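Local coordinates for protein histidine--tRNA ligase (Staphylococcus aureus, PDB 1QE0) that catalyses the ATP-dependent joining of L-histidine to tRNA(His), giving L-histidyl-tRNA(His), AMP and diphosphate, and works as a class II homodimer, at residues 86-89 against 90-94; 170-173 against 174-178; 226-229 against 230-233. One frame throughout, in Å; residues are numbered along the deposited sequence.

Contact 1 (86-89 against 90-94); sequences VRSY and IEHKM
With CG swung beside the backbone N of H92 (chi1 -64°), the imidazole turns back over the last helical turn and sets ND1 near S88. In Y89, CG lies opposite the backbone N (chi1 170°), which lays one ring face under M94 CB. S88 O accepts two bonds from H92. It takes H92 N at 2.9 Å and H92 ND1 at 2.7 Å, from opposite faces of the carbonyl plane. H92 ND1 also makes a weak bond to S88 OG. These bonds limit the rotation of the imidazole. The helix 82-91 ends here in a Schellman motif. K93 has positive phi and is the C-prime residue. M94 N bonds Y89 O at 3.0 Å, nearly straight at 174° and in the carbonyl plane, and K93 N bonds I90 O at 2.7 Å. The turn brings M94 back over Y89. M94 CB sits over the ring face, 4.0 Å from the Y89 ring centroid, in a CH-pi contact. M94 SD lies oblique to the same ring, a Met-aromatic contact. One turn earlier, V86 CG1 touches I90 CD1 at 3.5 Å, and L293 packs against both residues. On the polar side R87 and E91 run side by side. R87 NH2 forms a salt bridge of 3.4 Å with E91 OE2. This side faces the dimer partner: R87 NH2 makes a salt bridge with D10 OD2 of the second subunit, S88 OG hydrogen-bonds the same oxygen, and E91 OE1 accepts from I4 N of that subunit. R87 NH1 pairs with E44 of its own chain.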
# COMPACT_ATOMS: atom_id res chain seq x y z
N VAL A 86 14.86 1.59 -10.83
CA VAL A 86 16.08 1.33 -11.59
C VAL A 86 17.32 1.44 -10.70
O VAL A 86 18.24 0.61 -10.77
CB VAL A 86 16.18 2.25 -12.83
CG1 VAL A 86 17.58 2.27 -13.41
CG2 VAL A 86 15.17 1.80 -13.86
N ARG A 87 17.35 2.44 -9.83
CA ARG A 87 18.49 2.62 -8.93
C ARG A 87 18.61 1.40 -8.00
O ARG A 87 19.72 0.99 -7.65
CB ARG A 87 18.35 3.92 -8.14
CG ARG A 87 19.58 4.28 -7.38
CD ARG A 87 19.32 4.29 -5.89
NE ARG A 87 19.05 2.96 -5.35
CZ ARG A 87 18.08 2.70 -4.48
NH1 ARG A 87 17.28 3.68 -4.07
NH2 ARG A 87 17.90 1.48 -4.01
N SER A 88 17.49 0.81 -7.61
CA SER A 88 17.52 -0.36 -6.75
C SER A 88 17.93 -1.60 -7.54
O SER A 88 18.64 -2.47 -7.02
CB SER A 88 16.17 -0.60 -6.11
OG SER A 88 16.26 -1.70 -5.23
N TYR A 89 17.40 -1.72 -8.75
CA TYR A 89 17.67 -2.82 -9.66
C TYR A 89 19.18 -2.87 -9.91
O TYR A 89 19.80 -3.93 -9.84
CB TYR A 89 16.89 -2.61 -10.96
CG TYR A 89 17.22 -3.54 -12.10
CD1 TYR A 89 16.36 -4.56 -12.46
CD2 TYR A 89 18.39 -3.38 -12.84
CE1 TYR A 89 16.65 -5.40 -13.52
CE2 TYR A 89 18.69 -4.22 -13.92
CZ TYR A 89 17.82 -5.23 -14.24
OH TYR A 89 18.11 -6.09 -15.26
N ILE A 90 19.76 -1.71 -10.16
CA ILE A 90 21.20 -1.66 -10.40
C ILE A 90 22.00 -1.99 -9.13
O ILE A 90 22.77 -2.97 -9.08
CB ILE A 90 21.63 -0.28 -10.96
CG1 ILE A 90 21.07 -0.09 -12.39
CG2 ILE A 90 23.14 -0.17 -10.96
CD1 ILE A 90 20.94 1.35 -12.86
N GLU A 91 21.75 -1.23 -8.07
CA GLU A 91 22.43 -1.42 -6.80
C GLU A 91 22.37 -2.85 -6.27
O GLU A 91 23.34 -3.32 -5.69
CB GLU A 91 21.84 -0.46 -5.77
CG GLU A 91 22.72 -0.28 -4.54
CD GLU A 91 22.17 0.76 -3.58
OE1 GLU A 91 22.87 1.75 -3.27
OE2 GLU A 91 21.03 0.59 -3.12
N HIS A 92 21.26 -3.56 -6.49
CA HIS A 92 21.14 -4.93 -6.01
C HIS A 92 21.53 -5.94 -7.06
O HIS A 92 21.25 -7.13 -6.92
CB HIS A 92 19.74 -5.22 -5.50
CG HIS A 92 19.35 -4.41 -4.31
ND1 HIS A 92 18.58 -3.26 -4.41
CD2 HIS A 92 19.66 -4.54 -3.00
CE1 HIS A 92 18.44 -2.73 -3.21
NE2 HIS A 92 19.08 -3.49 -2.34
N LYS A 93 22.15 -5.45 -8.12
CA LYS A 93 22.59 -6.34 -9.18
C LYS A 93 21.52 -7.37 -9.57
O LYS A 93 21.77 -8.58 -9.61
CB LYS A 93 23.89 -7.00 -8.72
CG LYS A 93 24.98 -5.96 -8.41
CD LYS A 93 26.20 -6.59 -7.76
CE LYS A 93 27.51 -5.86 -8.15
NZ LYS A 93 27.53 -4.42 -7.79
N MET A 94 20.34 -6.87 -9.93
CA MET A 94 19.22 -7.74 -10.30
C MET A 94 19.37 -8.35 -11.69
O MET A 94 18.79 -9.39 -12.00
CB MET A 94 17.89 -6.97 -10.20
CG MET A 94 17.59 -6.49 -8.80
SD MET A 94 16.02 -5.69 -8.60
CE MET A 94 16.10 -5.30 -6.88

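Contact 2 (170-173 against 174-178); sequences ASRK and EYNEA
R172 O receives N176 N at 2.8 Å, the i+4 bond, and, weakly, Y175 N at 3.3 Å, an i+3 bond. Both belong to the first turns of helix 169-183, which follows strand 159-165. The i to i+4 ladder also holds E174 N to A170 O and Y175 N to S171 O. K173 O is also shared: E177 N binds it, and N176 N approaches it in a weak bond. N176 and R172 lie side by side and point the same way, with ND2 of N176 3.7 Å from CG of R172. The amide and guanidinium planes are 60° apart. The buried face of the helix carries Y175. Its ring meets F226 edge-to-face, and its OH bonds P221 O. The exposed side carries a salt bridge between residues one turn apart. The E177 chain is extended beyond CG, and CG sits beside its own backbone N (chi1 -50°). K173 bends at chi2 and chi4 to cross toward E177, and its NZ stands 2.8 Å from E177 OE1 and 3.2 Å from E177 OE2.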
# COMPACT_ATOMS: atom_id res chain seq x y z
N ALA A 170 17.29 1.73 -34.08
CA ALA A 170 17.66 1.88 -35.49
C ALA A 170 16.74 2.90 -36.15
O ALA A 170 17.16 3.97 -36.59
CB ALA A 170 17.55 0.55 -36.20
N SER A 171 15.46 2.54 -36.21
CA SER A 171 14.44 3.40 -36.77
C SER A 171 14.59 4.81 -36.23
O SER A 171 14.59 5.76 -36.98
CB SER A 171 13.07 2.85 -36.41
OG SER A 171 12.93 1.53 -36.90
N ARG A 172 14.78 4.93 -34.94
CA ARG A 172 14.91 6.25 -34.37
C ARG A 172 16.16 6.97 -34.88
O ARG A 172 16.14 8.18 -35.11
CB ARG A 172 14.91 6.20 -32.85
CG ARG A 172 14.87 7.56 -32.24
CD ARG A 172 15.07 7.49 -30.77
NE ARG A 172 13.85 7.79 -30.05
CZ ARG A 172 12.96 6.88 -29.65
NH1 ARG A 172 11.88 7.29 -28.98
NH2 ARG A 172 13.15 5.58 -29.89
N LYS A 173 17.24 6.22 -35.10
CA LYS A 173 18.46 6.83 -35.60
C LYS A 173 18.21 7.38 -36.99
O LYS A 173 18.50 8.54 -37.25
CB LYS A 173 19.60 5.82 -35.59
CG LYS A 173 20.78 6.13 -36.51
CD LYS A 173 20.68 5.32 -37.82
CE LYS A 173 22.01 5.29 -38.56
NZ LYS A 173 22.52 6.65 -38.84
N GLU A 174 17.64 6.57 -37.87
CA GLU A 174 17.34 7.00 -39.23
C GLU A 174 16.21 8.03 -39.31
O GLU A 174 16.07 8.69 -40.33
CB GLU A 174 17.04 5.82 -40.17
CG GLU A 174 15.79 5.02 -39.80
CD GLU A 174 15.23 4.18 -40.96
OE1 GLU A 174 14.86 3.00 -40.74
OE2 GLU A 174 15.12 4.73 -42.09
N TYR A 175 15.35 8.10 -38.29
CA TYR A 175 14.27 9.08 -38.28
C TYR A 175 14.80 10.39 -37.77
O TYR A 175 14.26 11.44 -38.09
CB TYR A 175 13.11 8.66 -37.37
CG TYR A 175 12.23 9.83 -36.96
CD1 TYR A 175 12.33 10.40 -35.69
CD2 TYR A 175 11.31 10.39 -37.84
CE1 TYR A 175 11.54 11.48 -35.31
CE2 TYR A 175 10.52 11.47 -37.48
CZ TYR A 175 10.64 12.01 -36.22
OH TYR A 175 9.84 13.09 -35.87
N ASN A 176 15.78 10.32 -36.89
CA ASN A 176 16.39 11.54 -36.36
C ASN A 176 17.13 12.27 -37.47
O ASN A 176 17.03 13.49 -37.61
CB ASN A 176 17.33 11.23 -35.20
CG ASN A 176 16.61 11.11 -33.87
OD1 ASN A 176 15.58 11.74 -33.64
ND2 ASN A 176 17.18 10.32 -32.96
N GLU A 177 17.84 11.52 -38.30
CA GLU A 177 18.58 12.09 -39.43
C GLU A 177 17.62 12.84 -40.35
O GLU A 177 17.93 13.93 -40.81
CB GLU A 177 19.34 11.00 -40.19
CG GLU A 177 20.15 10.14 -39.23
CD GLU A 177 21.19 9.27 -39.90
OE1 GLU A 177 22.36 9.35 -39.48
OE2 GLU A 177 20.82 8.50 -40.82
N ALA A 178 16.44 12.29 -40.58
CA ALA A 178 15.45 12.94 -41.42
C ALA A 178 15.04 14.30 -40.83
O ALA A 178 14.89 15.28 -41.56
CB ALA A 178 14.26 12.05 -41.60

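Contact 3 (226-229 against 230-233); sequences FLNE and ESKA
An Asn cap leads into helix 231-245, in the turn formed by 226-229 and 230-233. N228 is the capping residue, and its side chain does the work. Its CG is tucked over the backbone, between N and C (chi1 55°). This carries OD1 over the start of the helix. S231 N gives N228 OD1 a nearly straight bond of 2.9 Å (171°). The donor lies above the amide carbonyl plane, 44° out of it, and so does not sit on a lone pair. E230 N also approaches N228 OD1, at 2.8 Å, but this bond is bent and weak. Two backbone N-H groups thus converge on one amide oxygen. The S231 side chain sits beside the N228 amide. S231 OG has weak bonds to S171 OG and D168 N, and N228 ND2 makes a weak bond to S171 OG. These place the cap against the start of helix 169-183. L227 CB approaches S231 CB at 4.2 Å. E229 and K232 run side by side, and E229 OE1 is 3.9 Å from K232 NZ. This is a long salt bridge on the exposed surface, likely to be weak. Further on, A233 N bonds E230 O at 3.0 Å within the same turn. The capping oxygen takes up N-H groups that have no earlier carbonyl of the helix to bond. Its partial negative charge would probably suit the positive end of the helix dipole.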
# COMPACT_ATOMS: atom_id res chain seq x y z
N PHE A 226 9.07 5.70 -39.80
CA PHE A 226 10.44 5.22 -39.80
C PHE A 226 10.63 3.88 -39.11
O PHE A 226 11.75 3.47 -38.82
CB PHE A 226 11.35 6.27 -39.17
CG PHE A 226 11.52 7.46 -40.03
CD1 PHE A 226 12.63 7.58 -40.84
CD2 PHE A 226 10.51 8.41 -40.12
CE1 PHE A 226 12.74 8.62 -41.74
CE2 PHE A 226 10.61 9.46 -41.01
CZ PHE A 226 11.73 9.56 -41.83
N LEU A 227 9.54 3.17 -38.85
CA LEU A 227 9.69 1.89 -38.21
C LEU A 227 10.39 1.04 -39.25
O LEU A 227 10.12 1.18 -40.44
CB LEU A 227 8.33 1.28 -37.84
CG LEU A 227 7.30 2.09 -37.05
CD1 LEU A 227 6.60 1.15 -36.10
CD2 LEU A 227 7.96 3.23 -36.29
N ASN A 228 11.36 0.23 -38.83
CA ASN A 228 12.04 -0.62 -39.80
C ASN A 228 11.15 -1.82 -40.08
O ASN A 228 9.93 -1.72 -39.99
CB ASN A 228 13.46 -1.00 -39.32
CG ASN A 228 13.48 -1.65 -37.97
OD1 ASN A 228 13.07 -2.80 -37.81
ND2 ASN A 228 13.91 -0.91 -36.98
N GLU A 229 11.72 -2.96 -40.41
CA GLU A 229 10.90 -4.13 -40.69
C GLU A 229 10.62 -4.93 -39.43
O GLU A 229 9.50 -5.41 -39.23
CB GLU A 229 11.57 -5.01 -41.76
CG GLU A 229 10.59 -5.64 -42.77
CD GLU A 229 10.46 -4.85 -44.07
OE1 GLU A 229 9.86 -3.74 -44.06
OE2 GLU A 229 10.94 -5.36 -45.12
N GLU A 230 11.63 -5.02 -38.56
CA GLU A 230 11.54 -5.75 -37.29
C GLU A 230 10.61 -5.01 -36.32
O GLU A 230 9.76 -5.62 -35.67
CB GLU A 230 12.93 -5.83 -36.63
CG GLU A 230 13.95 -6.77 -37.30
CD GLU A 230 13.70 -8.28 -37.04
OE1 GLU A 230 14.45 -9.09 -37.66
OE2 GLU A 230 12.81 -8.67 -36.24
N SER A 231 10.83 -3.71 -36.20
CA SER A 231 10.04 -2.85 -35.33
C SER A 231 8.57 -2.90 -35.73
O SER A 231 7.67 -2.88 -34.87
CB SER A 231 10.53 -1.41 -35.45
OG SER A 231 11.95 -1.33 -35.47
N LYS A 232 8.34 -2.95 -37.04
CA LYS A 232 6.99 -2.99 -37.60
C LYS A 232 6.31 -4.32 -37.38
O LYS A 232 5.12 -4.42 -37.60
CB LYS A 232 7.01 -2.68 -39.10
CG LYS A 232 5.65 -2.38 -39.73
CD LYS A 232 5.82 -1.53 -41.01
CE LYS A 232 6.63 -2.26 -42.09
NZ LYS A 232 6.75 -1.52 -43.40
N ALA A 233 7.09 -5.33 -37.00
CA ALA A 233 6.55 -6.67 -36.74
C ALA A 233 6.38 -6.87 -35.26
O ALA A 233 5.58 -7.71 -34.84
CB ALA A 233 7.45 -7.71 -37.29

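How the contacts relate
Contacts 2 and 3 are neighbours, with centres 12 Å apart, although they lie well apart in sequence. They touch through weak polar bonds around S171 and through two aromatic rings. The start of helix 169-183 is thereby joined to the cap of helix 231-245. Contact 1 stands apart. Its centre is 31 Å from each of the others, and its nearest atoms are about 16 Å from contact 2 and about 22 Å from contact 3. It closes a helix at the subunit interface, whereas no other chain touches contacts 2 and 3. The enzyme is in its apo form, so no distance to a bound substrate can be given.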